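ATP/GTP-binding site-containing protein A (Brucella abortus, PDB 6NTR) acts in the periplasm to maintain the integrity of the cell envelope. Local coordinates at residues E131-K136 with T161-G166; S26-R31 with G227-R232; K167-P172 with I218-T223. All blocks are in the same frame, centred on the assembly; numbering follows the deposited sequence.

Interaction 1. Residues E131-K136 with T161-G166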
ATOM      1  N   GLU A 131       3.118 -11.150  -3.585  1.00 56.53           N
ATOM      2  CA  GLU A 131       3.289 -12.598  -3.647  1.00 50.24           C
ATOM      3  C   GLU A 131       4.728 -12.992  -3.376  1.00 47.68           C
ATOM      4  O   GLU A 131       4.993 -13.987  -2.696  1.00 50.22           O
ATOM      5  CB  GLU A 131       2.850 -13.129  -5.009  1.00 51.12           C
ATOM      6  CG  GLU A 131       1.365 -13.163  -5.199  1.00 58.04           C
ATOM      7  CD  GLU A 131       0.974 -13.797  -6.506  1.00 69.36           C
ATOM      8  OE1 GLU A 131       1.383 -13.277  -7.567  1.00 73.64           O
ATOM      9  OE2 GLU A 131       0.260 -14.819  -6.476  1.00 75.81           O
ATOM     10  N   GLU A 132       5.671 -12.226  -3.912  1.00 45.25           N
ATOM     11  CA  GLU A 132       7.084 -12.485  -3.672  1.00 44.60           C
ATOM     12  C   GLU A 132       7.449 -12.275  -2.213  1.00 45.70           C
ATOM     13  O   GLU A 132       8.329 -12.954  -1.680  1.00 49.18           O
ATOM     14  CB  GLU A 132       7.906 -11.565  -4.555  1.00 45.42           C
ATOM     15  CG  GLU A 132       9.364 -11.667  -4.382  1.00 48.08           C
ATOM     16  CD  GLU A 132      10.038 -10.542  -5.097  1.00 58.84           C
ATOM     17  OE1 GLU A 132       9.776  -9.379  -4.710  1.00 59.27           O
ATOM     18  OE2 GLU A 132      10.791 -10.813  -6.059  1.00 63.83           O
ATOM     19  N   LEU A 133       6.825 -11.296  -1.573  1.00 44.80           N
ATOM     20  CA  LEU A 133       7.059 -11.086  -0.158  1.00 42.61           C
ATOM     21  C   LEU A 133       6.648 -12.305   0.641  1.00 45.12           C
ATOM     22  O   LEU A 133       7.390 -12.755   1.517  1.00 48.85           O
ATOM     23  CB  LEU A 133       6.305  -9.845   0.293  1.00 45.12           C
ATOM     24  CG  LEU A 133       6.089  -9.515   1.767  1.00 44.83           C
ATOM     25  CD1 LEU A 133       7.294  -9.787   2.618  1.00 44.33           C
ATOM     26  CD2 LEU A 133       5.760  -8.060   1.834  1.00 45.12           C
ATOM     27  N   ILE A 134       5.478 -12.872   0.339  1.00 47.89           N
ATOM     28  CA  ILE A 134       5.016 -14.057   1.061  1.00 53.56           C
ATOM     29  C   ILE A 134       5.936 -15.234   0.797  1.00 55.20           C
ATOM     30  O   ILE A 134       6.336 -15.945   1.724  1.00 59.00           O
ATOM     31  CB  ILE A 134       3.561 -14.407   0.691  1.00 60.94           C
ATOM     32  CG1 ILE A 134       2.610 -13.279   1.077  1.00 70.04           C
ATOM     33  CG2 ILE A 134       3.117 -15.666   1.394  1.00 61.34           C
ATOM     34  CD1 ILE A 134       1.238 -13.427   0.472  1.00 75.39           C
ATOM     35  N   GLY A 135       6.274 -15.471  -0.463  1.00 53.22           N
ATOM     36  CA  GLY A 135       7.123 -16.588  -0.820  1.00 53.12           C
ATOM     37  C   GLY A 135       8.456 -16.524  -0.109  1.00 54.45           C
ATOM     38  O   GLY A 135       8.839 -17.448   0.607  1.00 56.05           O
ATOM     39  N   LYS A 136       9.159 -15.413  -0.291  1.00 57.65           N
ATOM     40  CA  LYS A 136      10.415 -15.217   0.412  1.00 57.45           C
ATOM     41  C   LYS A 136      10.235 -15.447   1.906  1.00 58.38           C
ATOM     42  O   LYS A 136      11.043 -16.125   2.542  1.00 59.36           O
ATOM     43  CB  LYS A 136      10.955 -13.819   0.110  1.00 56.01           C
ATOM     44  CG  LYS A 136      11.246 -13.650  -1.379  1.00 57.54           C
ATOM     45  CD  LYS A 136      12.304 -12.615  -1.704  1.00 58.07           C
ATOM     46  CE  LYS A 136      12.803 -12.784  -3.145  1.00 58.60           C
ATOM     47  NZ  LYS A 136      14.061 -12.039  -3.452  1.00 61.76           N
ATOM     48  N   THR A 161      12.381  -1.089  -2.911  1.00 52.92           N
ATOM     49  CA  THR A 161      11.811  -1.456  -1.633  1.00 50.68           C
ATOM     50  C   THR A 161      12.660  -2.512  -0.917  1.00 50.01           C
ATOM     51  O   THR A 161      13.002  -3.523  -1.492  1.00 49.97           O
ATOM     52  CB  THR A 161      10.360  -1.947  -1.782  1.00 54.61           C
ATOM     53  OG1 THR A 161      10.341  -3.280  -2.288  1.00 60.95           O
ATOM     54  CG2 THR A 161       9.595  -1.057  -2.724  1.00 52.96           C
ATOM     55  N   THR A 162      12.983  -2.268   0.344  1.00 48.11           N
ATOM     56  CA  THR A 162      13.768  -3.200   1.135  1.00 43.69           C
ATOM     57  C   THR A 162      12.817  -3.838   2.093  1.00 43.42           C
ATOM     58  O   THR A 162      12.131  -3.150   2.807  1.00 45.63           O
ATOM     59  CB  THR A 162      14.824  -2.479   1.967  1.00 40.09           C
ATOM     60  OG1 THR A 162      15.780  -1.890   1.103  1.00 44.00           O
ATOM     61  CG2 THR A 162      15.528  -3.430   2.877  1.00 43.92           C
ATOM     62  N   VAL A 163      12.782  -5.154   2.119  1.00 38.19           N
ATOM     63  CA  VAL A 163      11.878  -5.856   2.992  1.00 37.50           C
ATOM     64  C   VAL A 163      12.603  -6.515   4.151  1.00 37.94           C
ATOM     65  O   VAL A 163      13.600  -7.157   3.947  1.00 47.44           O
ATOM     66  CB  VAL A 163      11.136  -6.949   2.216  1.00 37.54           C
ATOM     67  CG1 VAL A 163      10.155  -7.667   3.101  1.00 40.09           C
ATOM     68  CG2 VAL A 163      10.441  -6.379   0.997  1.00 37.54           C
ATOM     69  N   VAL A 164      12.103  -6.336   5.364  1.00 46.34           N
ATOM     70  CA  VAL A 164      12.663  -6.957   6.543  1.00 49.53           C
ATOM     71  C   VAL A 164      11.544  -7.757   7.192  1.00 48.08           C
ATOM     72  O   VAL A 164      10.507  -7.212   7.501  1.00 37.55           O
ATOM     73  CB  VAL A 164      13.225  -5.924   7.529  1.00 47.78           C
ATOM     74  CG1 VAL A 164      13.686  -6.593   8.806  1.00 40.04           C
ATOM     75  CG2 VAL A 164      14.356  -5.143   6.902  1.00 43.49           C
ATOM     76  N   VAL A 165      11.767  -9.050   7.407  1.00 53.19           N
ATOM     77  CA  VAL A 165      10.770  -9.939   7.989  1.00 54.20           C
ATOM     78  C   VAL A 165      11.266 -10.449   9.341  1.00 61.14           C
ATOM     79  O   VAL A 165      12.465 -10.664   9.533  1.00 68.00           O
ATOM     80  CB  VAL A 165      10.476 -11.108   7.023  1.00 49.35           C
ATOM     81  CG1 VAL A 165       9.263 -11.877   7.446  1.00 42.47           C
ATOM     82  CG2 VAL A 165      10.320 -10.595   5.621  1.00 38.92           C
ATOM     83  N   GLY A 166      10.331 -10.639  10.278  1.00 57.42           N
ATOM     84  CA  GLY A 166      10.611 -11.176  11.587  1.00 57.37           C
ATOM     85  C   GLY A 166      10.041 -12.569  11.780  1.00 59.12           C
ATOM     86  O   GLY A 166       9.747 -13.291  10.821  1.00 60.85           O
TER

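Interaction 2. Residues S26-R31 with G227-R232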
ATOM      1  N   SER A  26      -1.628  18.692  14.545  1.00 65.69           N
ATOM      2  CA  SER A  26      -2.019  18.503  15.927  1.00 64.82           C
ATOM      3  C   SER A  26      -2.923  17.300  16.102  1.00 66.88           C
ATOM      4  O   SER A  26      -3.052  16.770  17.188  1.00 65.57           O
ATOM      5  CB  SER A  26      -2.727  19.746  16.431  1.00 67.24           C
ATOM      6  OG  SER A  26      -4.090  19.736  16.071  1.00 66.52           O
ATOM      7  N   GLY A  27      -3.569  16.883  15.025  1.00 69.61           N
ATOM      8  CA  GLY A  27      -4.452  15.744  15.091  1.00 47.34           C
ATOM      9  C   GLY A  27      -4.619  15.094  13.749  1.00 53.20           C
ATOM     10  O   GLY A  27      -4.442  15.728  12.735  1.00 53.43           O
ATOM     11  N   LEU A  28      -4.938  13.814  13.759  1.00 53.39           N
ATOM     12  CA  LEU A  28      -5.186  13.075  12.545  1.00 44.61           C
ATOM     13  C   LEU A  28      -6.030  11.856  12.815  1.00 43.59           C
ATOM     14  O   LEU A  28      -5.557  10.909  13.400  1.00 48.65           O
ATOM     15  CB  LEU A  28      -3.889  12.671  11.871  1.00 43.16           C
ATOM     16  CG  LEU A  28      -4.026  11.908  10.564  1.00 51.62           C
ATOM     17  CD1 LEU A  28      -2.781  12.038   9.719  1.00 54.49           C
ATOM     18  CD2 LEU A  28      -4.367  10.457  10.797  1.00 48.41           C
ATOM     19  N   THR A  29      -7.270  11.863  12.364  1.00 47.85           N
ATOM     20  CA  THR A  29      -8.135  10.713  12.512  1.00 47.90           C
ATOM     21  C   THR A  29      -8.450  10.385  11.074  1.00 47.76           C
ATOM     22  O   THR A  29      -8.369  11.246  10.225  1.00 51.02           O
ATOM     23  CB  THR A  29      -9.412  10.988  13.301  1.00 51.65           C
ATOM     24  OG1 THR A  29      -9.944  12.254  12.925  1.00 53.73           O
ATOM     25  CG2 THR A  29      -9.121  10.983  14.775  1.00 55.09           C
ATOM     26  N   GLY A  30      -8.750   9.137  10.786  1.00 45.80           N
ATOM     27  CA  GLY A  30      -9.001   8.749   9.421  1.00 42.01           C
ATOM     28  C   GLY A  30      -9.494   7.341   9.326  1.00 53.68           C
ATOM     29  O   GLY A  30      -9.745   6.700  10.318  1.00 53.08           O
ATOM     30  N   ARG A  31      -9.670   6.869   8.109  1.00 56.60           N
ATOM     31  CA  ARG A  31     -10.114   5.514   7.914  1.00 56.28           C
ATOM     32  C   ARG A  31      -9.592   5.025   6.595  1.00 50.15           C
ATOM     33  O   ARG A  31      -9.390   5.808   5.702  1.00 50.68           O
ATOM     34  CB  ARG A  31     -11.649   5.484   7.903  1.00 63.89           C
ATOM     35  CG  ARG A  31     -12.302   4.117   8.018  1.00 65.67           C
ATOM     36  CD  ARG A  31     -13.825   4.186   7.983  1.00 64.36           C
ATOM     37  NE  ARG A  31     -14.419   3.829   9.268  1.00 65.51           N
ATOM     38  CZ  ARG A  31     -15.293   2.851   9.451  1.00 65.83           C
ATOM     39  NH1 ARG A  31     -15.697   2.121   8.433  1.00 62.11           N
ATOM     40  NH2 ARG A  31     -15.763   2.604  10.658  1.00 70.65           N
ATOM     41  N   GLY A 227       7.853  10.263   7.596  1.00 74.51           N
ATOM     42  CA  GLY A 227       8.968  11.143   7.853  1.00 81.71           C
ATOM     43  C   GLY A 227       8.683  11.924   9.103  1.00 87.57           C
ATOM     44  O   GLY A 227       8.849  11.423  10.201  1.00 82.31           O
ATOM     45  N   ASP A 228       8.220  13.150   8.931  1.00102.43           N
ATOM     46  CA  ASP A 228       7.911  14.010  10.060  1.00109.80           C
ATOM     47  C   ASP A 228       6.830  13.415  10.932  1.00107.09           C
ATOM     48  O   ASP A 228       6.919  13.504  12.141  1.00111.42           O
ATOM     49  CB  ASP A 228       7.433  15.391   9.600  1.00112.98           C
ATOM     50  CG  ASP A 228       8.487  16.172   8.863  1.00115.32           C
ATOM     51  OD1 ASP A 228       9.687  15.886   9.028  1.00114.48           O
ATOM     52  OD2 ASP A 228       8.106  17.080   8.106  1.00116.39           O
ATOM     53  N   PHE A 229       5.810  12.815  10.329  1.00 93.77           N
ATOM     54  CA  PHE A 229       4.711  12.239  11.091  1.00 78.55           C
ATOM     55  C   PHE A 229       4.399  10.811  10.712  1.00 70.17           C
ATOM     56  O   PHE A 229       4.622  10.422   9.593  1.00 72.30           O
ATOM     57  CB  PHE A 229       3.452  13.075  10.897  1.00 76.55           C
ATOM     58  CG  PHE A 229       2.695  12.757   9.649  1.00 71.11           C
ATOM     59  CD1 PHE A 229       3.020  13.359   8.465  1.00 69.69           C
ATOM     60  CD2 PHE A 229       1.648  11.876   9.670  1.00 65.00           C
ATOM     61  CE1 PHE A 229       2.329  13.080   7.319  1.00 61.80           C
ATOM     62  CE2 PHE A 229       0.951  11.594   8.526  1.00 58.17           C
ATOM     63  CZ  PHE A 229       1.292  12.200   7.353  1.00 56.87           C
ATOM     64  N   SER A 230       3.889  10.034  11.656  1.00 64.21           N
ATOM     65  CA  SER A 230       3.520   8.664  11.392  1.00 58.98           C
ATOM     66  C   SER A 230       2.058   8.458  11.746  1.00 57.92           C
ATOM     67  O   SER A 230       1.498   9.129  12.620  1.00 55.94           O
ATOM     68  CB  SER A 230       4.425   7.689  12.160  1.00 58.55           C
ATOM     69  OG  SER A 230       4.573   8.107  13.498  1.00 65.66           O
HETATM   70  N   MSE A 231       1.451   7.482  11.074  1.00 58.61           N
HETATM   71  CA  MSE A 231       0.071   7.139  11.262  1.00 60.68           C
HETATM   72  C   MSE A 231      -0.015   5.704  11.645  1.00 60.30           C
HETATM   73  O   MSE A 231       0.901   4.923  11.361  1.00 64.01           O
HETATM   74  CB  MSE A 231      -0.662   7.232   9.945  1.00 62.54           C
HETATM   75  CG  MSE A 231      -0.668   8.632   9.381  1.00 74.38           C
HETATM   76 SE   MSE A 231      -1.811   8.557   7.802  1.00 85.27          SE
HETATM   77  CE  MSE A 231      -2.660   6.866   8.264  1.00 82.67           C
ATOM     78  N   ARG A 232      -1.107   5.354  12.320  1.00 60.47           N
ATOM     79  CA  ARG A 232      -1.366   4.006  12.762  1.00 58.84           C
ATOM     80  C   ARG A 232      -2.624   3.527  12.068  1.00 55.78           C
ATOM     81  O   ARG A 232      -3.544   4.294  11.873  1.00 62.88           O
ATOM     82  CB  ARG A 232      -1.628   3.993  14.264  1.00 61.58           C
ATOM     83  CG  ARG A 232      -0.406   3.918  15.143  1.00 65.11           C
ATOM     84  CD  ARG A 232      -0.287   2.553  15.784  1.00 71.69           C
ATOM     85  NE  ARG A 232       0.992   2.380  16.453  1.00 79.04           N
ATOM     86  CZ  ARG A 232       1.529   1.206  16.741  1.00 83.25           C
ATOM     87  NH1 ARG A 232       0.902   0.093  16.422  1.00 88.38           N
ATOM     88  NH2 ARG A 232       2.700   1.145  17.353  1.00 78.40           N
TER

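Interaction 3. Residues K167-P172 with I218-T223. Unlike the reference sequence in segment 218-223: Met222 (reference Leu). With EDO (1,2-ethanediol), chain G.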
ATOM      1  N   LYS A 167       9.940 -12.983  13.033  1.00 59.12           N
ATOM      2  CA  LYS A 167       9.444 -14.310  13.349  1.00 58.08           C
ATOM      3  C   LYS A 167       7.935 -14.419  13.367  1.00 63.63           C
ATOM      4  O   LYS A 167       7.250 -13.489  13.735  1.00 64.91           O
ATOM      5  CB  LYS A 167      10.038 -14.815  14.664  1.00 56.48           C
ATOM      6  CG  LYS A 167       9.509 -14.140  15.907  1.00 61.60           C
ATOM      7  CD  LYS A 167      10.136 -14.713  17.164  1.00 70.23           C
ATOM      8  CE  LYS A 167      11.153 -13.748  17.752  1.00 75.40           C
ATOM      9  NZ  LYS A 167      10.587 -12.883  18.820  1.00 77.71           N
ATOM     10  N   GLN A 168       7.419 -15.568  12.970  1.00 65.63           N
ATOM     11  CA  GLN A 168       5.990 -15.758  12.972  1.00 65.24           C
ATOM     12  C   GLN A 168       5.473 -15.700  14.388  1.00 64.97           C
ATOM     13  O   GLN A 168       6.027 -16.308  15.273  1.00 71.99           O
ATOM     14  CB  GLN A 168       5.634 -17.098  12.351  1.00 71.98           C
ATOM     15  CG  GLN A 168       6.060 -17.230  10.903  1.00 79.07           C
ATOM     16  CD  GLN A 168       5.874 -18.630  10.374  1.00 89.95           C
ATOM     17  OE1 GLN A 168       4.940 -19.322  10.752  1.00 95.61           O
ATOM     18  NE2 GLN A 168       6.777 -19.061   9.500  1.00 89.82           N
ATOM     19  N   GLN A 169       4.403 -14.958  14.590  1.00 64.28           N
ATOM     20  CA  GLN A 169       3.795 -14.815  15.888  1.00 70.54           C
ATOM     21  C   GLN A 169       2.290 -14.838  15.743  1.00 66.86           C
ATOM     22  O   GLN A 169       1.777 -14.555  14.689  1.00 63.42           O
ATOM     23  CB  GLN A 169       4.211 -13.487  16.510  1.00 80.25           C
ATOM     24  CG  GLN A 169       3.716 -12.261  15.765  1.00 85.31           C
ATOM     25  CD  GLN A 169       3.129 -11.207  16.674  1.00 86.03           C
ATOM     26  OE1 GLN A 169       1.954 -11.247  17.008  1.00 88.83           O
ATOM     27  NE2 GLN A 169       3.948 -10.258  17.076  1.00 80.89           N
ATOM     28  N   ALA A 170       1.596 -15.238  16.789  1.00 67.13           N
ATOM     29  CA  ALA A 170       0.157 -15.249  16.769  1.00 69.81           C
ATOM     30  C   ALA A 170      -0.333 -14.707  18.088  1.00 79.93           C
ATOM     31  O   ALA A 170      -0.858 -15.452  18.897  1.00 89.00           O
ATOM     32  CB  ALA A 170      -0.361 -16.652  16.546  1.00 69.05           C
ATOM     33  N   VAL A 171      -0.170 -13.415  18.315  1.00 78.69           N
ATOM     34  CA  VAL A 171      -0.612 -12.842  19.567  1.00 81.59           C
ATOM     35  C   VAL A 171      -1.983 -12.260  19.359  1.00 78.71           C
ATOM     36  O   VAL A 171      -2.141 -11.361  18.549  1.00 78.39           O
ATOM     37  CB  VAL A 171       0.301 -11.691  20.015  1.00 85.49           C
ATOM     38  CG1 VAL A 171      -0.370 -10.873  21.103  1.00 86.05           C
ATOM     39  CG2 VAL A 171       1.636 -12.219  20.497  1.00 89.53           C
ATOM     40  N   PRO A 172      -2.981 -12.775  20.088  1.00 70.71           N
ATOM     41  CA  PRO A 172      -4.349 -12.268  19.980  1.00 68.71           C
ATOM     42  C   PRO A 172      -4.448 -10.840  20.467  1.00 68.25           C
ATOM     43  O   PRO A 172      -3.940 -10.508  21.522  1.00 69.38           O
ATOM     44  CB  PRO A 172      -5.142 -13.192  20.904  1.00 68.42           C
ATOM     45  CG  PRO A 172      -4.131 -13.877  21.747  1.00 60.66           C
ATOM     46  CD  PRO A 172      -2.918 -13.996  20.894  1.00 65.52           C
ATOM     47  N   ILE A 218      -3.737 -10.934   3.863  1.00 43.80           N
ATOM     48  CA  ILE A 218      -4.332  -9.984   4.783  1.00 41.48           C
ATOM     49  C   ILE A 218      -3.213  -9.328   5.566  1.00 41.45           C
ATOM     50  O   ILE A 218      -2.142  -9.894   5.723  1.00 43.39           O
ATOM     51  CB  ILE A 218      -5.332 -10.705   5.698  1.00 41.27           C
ATOM     52  CG1 ILE A 218      -6.462 -11.292   4.850  1.00 42.79           C
ATOM     53  CG2 ILE A 218      -5.915  -9.764   6.721  1.00 40.96           C
ATOM     54  CD1 ILE A 218      -7.596 -11.848   5.652  1.00 50.08           C
ATOM     55  N   THR A 219      -3.422  -8.090   5.984  1.00 42.43           N
ATOM     56  CA  THR A 219      -2.463  -7.378   6.809  1.00 37.37           C
ATOM     57  C   THR A 219      -3.218  -6.596   7.861  1.00 40.07           C
ATOM     58  O   THR A 219      -4.389  -6.274   7.687  1.00 48.24           O
ATOM     59  CB  THR A 219      -1.613  -6.393   6.020  1.00 45.79           C
ATOM     60  OG1 THR A 219      -2.399  -5.243   5.722  1.00 52.73           O
ATOM     61  CG2 THR A 219      -1.161  -6.988   4.749  1.00 46.68           C
ATOM     62  N   ARG A 220      -2.530  -6.260   8.945  1.00 42.74           N
ATOM     63  CA  ARG A 220      -3.144  -5.526  10.042  1.00 43.03           C
ATOM     64  C   ARG A 220      -2.053  -4.773  10.777  1.00 38.69           C
ATOM     65  O   ARG A 220      -0.897  -4.764  10.356  1.00 39.11           O
ATOM     66  CB  ARG A 220      -3.899  -6.462  10.975  1.00 47.54           C
ATOM     67  CG  ARG A 220      -3.038  -7.513  11.630  1.00 50.95           C
ATOM     68  CD  ARG A 220      -3.897  -8.363  12.539  1.00 52.22           C
ATOM     69  NE  ARG A 220      -3.171  -9.444  13.188  1.00 54.24           N
ATOM     70  CZ  ARG A 220      -2.519  -9.316  14.338  1.00 62.32           C
ATOM     71  NH1 ARG A 220      -2.493  -8.146  14.967  1.00 63.52           N
ATOM     72  NH2 ARG A 220      -1.900 -10.363  14.864  1.00 67.66           N
ATOM     73  N   ASP A 221      -2.403  -4.104  11.857  1.00 41.50           N
ATOM     74  CA  ASP A 221      -1.425  -3.438  12.708  1.00 48.82           C
ATOM     75  C   ASP A 221      -0.474  -2.570  11.936  1.00 53.48           C
ATOM     76  O   ASP A 221       0.708  -2.612  12.158  1.00 59.89           O
ATOM     77  CB  ASP A 221      -0.640  -4.456  13.534  1.00 55.73           C
ATOM     78  CG  ASP A 221      -0.096  -3.885  14.824  1.00 59.64           C
ATOM     79  OD1 ASP A 221       0.106  -2.673  14.930  1.00 59.35           O
ATOM     80  OD2 ASP A 221       0.140  -4.666  15.742  1.00 61.32           O
HETATM   81  N   MSE A 222      -0.984  -1.806  11.005  1.00 55.01           N
HETATM   82  CA  MSE A 222      -0.160  -0.957  10.190  1.00 54.04           C
HETATM   83  C   MSE A 222       0.353   0.252  10.863  1.00 50.07           C
HETATM   84  O   MSE A 222      -0.257   0.749  11.797  1.00 54.25           O
HETATM   85  CB  MSE A 222      -0.924  -0.427   8.995  1.00 60.95           C
HETATM   86  CG  MSE A 222      -2.331  -0.979   8.910  1.00 76.62           C
HETATM   87 SE   MSE A 222      -2.416  -1.572   7.087  0.82 90.03          SE
HETATM   88  CE  MSE A 222      -1.979   0.146   6.273  1.00 94.04           C
ATOM     89  N   THR A 223       1.525   0.681  10.454  1.00 49.33           N
ATOM     90  CA  THR A 223       2.086   1.910  10.926  1.00 51.72           C
ATOM     91  C   THR A 223       2.759   2.503   9.716  1.00 50.74           C
ATOM     92  O   THR A 223       3.539   1.854   9.074  1.00 49.76           O
ATOM     93  CB  THR A 223       3.099   1.695  12.053  1.00 56.60           C
ATOM     94  OG1 THR A 223       2.414   1.269  13.224  1.00 60.42           O
ATOM     95  CG2 THR A 223       3.816   2.968  12.354  1.00 55.84           C
TER
HETATM   96  C1  EDO G 303      -4.654  -6.531   3.409  1.00 30.95           C
HETATM   97  O1  EDO G 303      -5.463  -6.186   4.540  1.00 38.44           O
HETATM   98  C2  EDO G 303      -3.850  -5.320   2.987  1.00 34.28           C
HETATM   99  O2  EDO G 303      -2.980  -5.744   1.940  1.00 43.80           O

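Interaction 1. Residues E131-K136 with T161-G166
Leu133, on helix 126-138, meets Val163 and Val165 of strand 159-165. Its CB leaves the helix across the line to the strand, and the branches beyond make the approach. CG lies anti to the backbone N (chi1 166°), which swings the end of the side chain over to the strand. CG itself is 4.7 Å from Val163 CG1. The touching atom is the branch CD1. It lies 3.6 Å from Val163 CG1, with the two side chains set at a slant to each other. The same methyl group is 4.3 Å from Val165 CG2, so it looks onto two valines two residues apart on one strand face. The other branch, CD2, stays 4.6 Å from Val163 CG1. Val164, between the two valines, points away from the helix. No hydrogen bond crosses between the two segments; the contact is apolar and buried. Leu133 also touches Tyr144, Val190, Ile192, Phe211 and Leu213. Its side chain therefore reaches four successive antiparallel strands. A hydrogen bond between His129 and Thr161 OG1 ties the same helix to the same strand by a polar route. One leucine in touch with four strands fits a helix laid against the concave face of a curved sheet, here the wall of the beta-barrel-like fold of EipB.

Interaction 2. Residues S26-R31 with G227-R232
Leu28 CD1 is the meeting point of this contact. It lies 3.9 Å from Phe229 CE2 and 4.0 Å from Met231 CG. The selenium of Met231, a selenomethionine, is close behind: its SE lies 4.1 Å from Leu28 CD1. Leu28 runs at roughly a right angle to both partners. Its methyl group comes to the Phe229 ring obliquely. Leu28 CG is anti to the backbone N (chi1 -179°), which extends the side chain toward strand 229-240.

Around these three side chains lies a further shell of apolar contacts. Phe229 stacks on the ring of Tyr226, and Met231 touches Tyr226 as well. Met231 also packs on Leu14, Phe50 and Met224, and Leu28 on Val54. Just before Leu28, Ser26 and Gly27 both face Asp55 in a classic beta bulge. The two strands of the contact are not paired with each other. Both pair with strand 8-19, and the nearest CA atoms, those of Leu28 and Met231, are 8.0 Å apart.

The contact has no hydrogen bond and no charge pair. It joins one aliphatic, one aromatic and one selenium-bearing side chain. Its hold comes from dispersion and from the burial of apolar surface, which suggests that the fit of the side chains, rather than the direction of any bond, decides how they pack.

Interaction 3. Residues K167-P172 with I218-T223
Arg220 is brought to Val171 and Gln169 by one bend and a straight run. Its CG sits between the backbone N and the carbonyl carbon (chi1 61°), and from there the side chain is extended as far as NE. The guanidinium group thus reaches the loop 167-172. Gln169 starts with a similar turn (chi1 65°) and carries its amide toward the arginine.

The guanidinium comes near segment 167-172 without bonding to it. Arg220 NH2 lies 3.8 Å from Val171 O and 4.5 Å from Gln169 OE1. Both oxygens approach the guanidinium obliquely, and no hydrogen bond joins the two segments. Gln169 OE1 instead accepts a weak bond from Val171 N, at 3.3 Å and 150°, a bond within the loop itself. The firm partners of Arg220 lie nearby: NH1 forms salt bridges with Asp173 and Glu175, and NE is hydrogen-bonded to Tyr214 OH. These bonds probably fix the direction of the guanidinium.

On Thr219, a 1,2-ethanediol, probably from the crystallisation liquor, is bound. Thr219 N donates to its O1 at 3.1 Å, and the diol is also hydrogen-bonded to Tyr12 OH.

The chain turns a corner at Asp221, whose N is hydrogen-bonded to Glu175 of helix 174-179, while the backbones of Arg220 and Gln169 pair with Lys212 of strand 207-214 and Val187 of strand 187-195 respectively. The contact, partly buried, thus sets the corner between strands 219-220 and 222-225 beside the loop between strand 159-165 and helix 174-179.

Interactions 1 and 2 are buried and apolar; interaction 3 is partly buried and surrounded by charged groups. Interaction 1 sets a helix against a strand, interaction 2 joins two strands that share a neighbour, and interaction 3 brings a loop to a sheet corner. The loop of interaction 3 continues directly from the segment 161-166 of interaction 1. Interactions 2 and 3 touch: strands 222-225 and 229-240 are neighbours, and Arg232 NH1 lies 3.2 Å from Asp221 OD1 in a weak ion pair. Interactions 1 and 2 are separate, with nearest atoms about 15 Å apart, yet both involve the same barrel-like array of antiparallel strands.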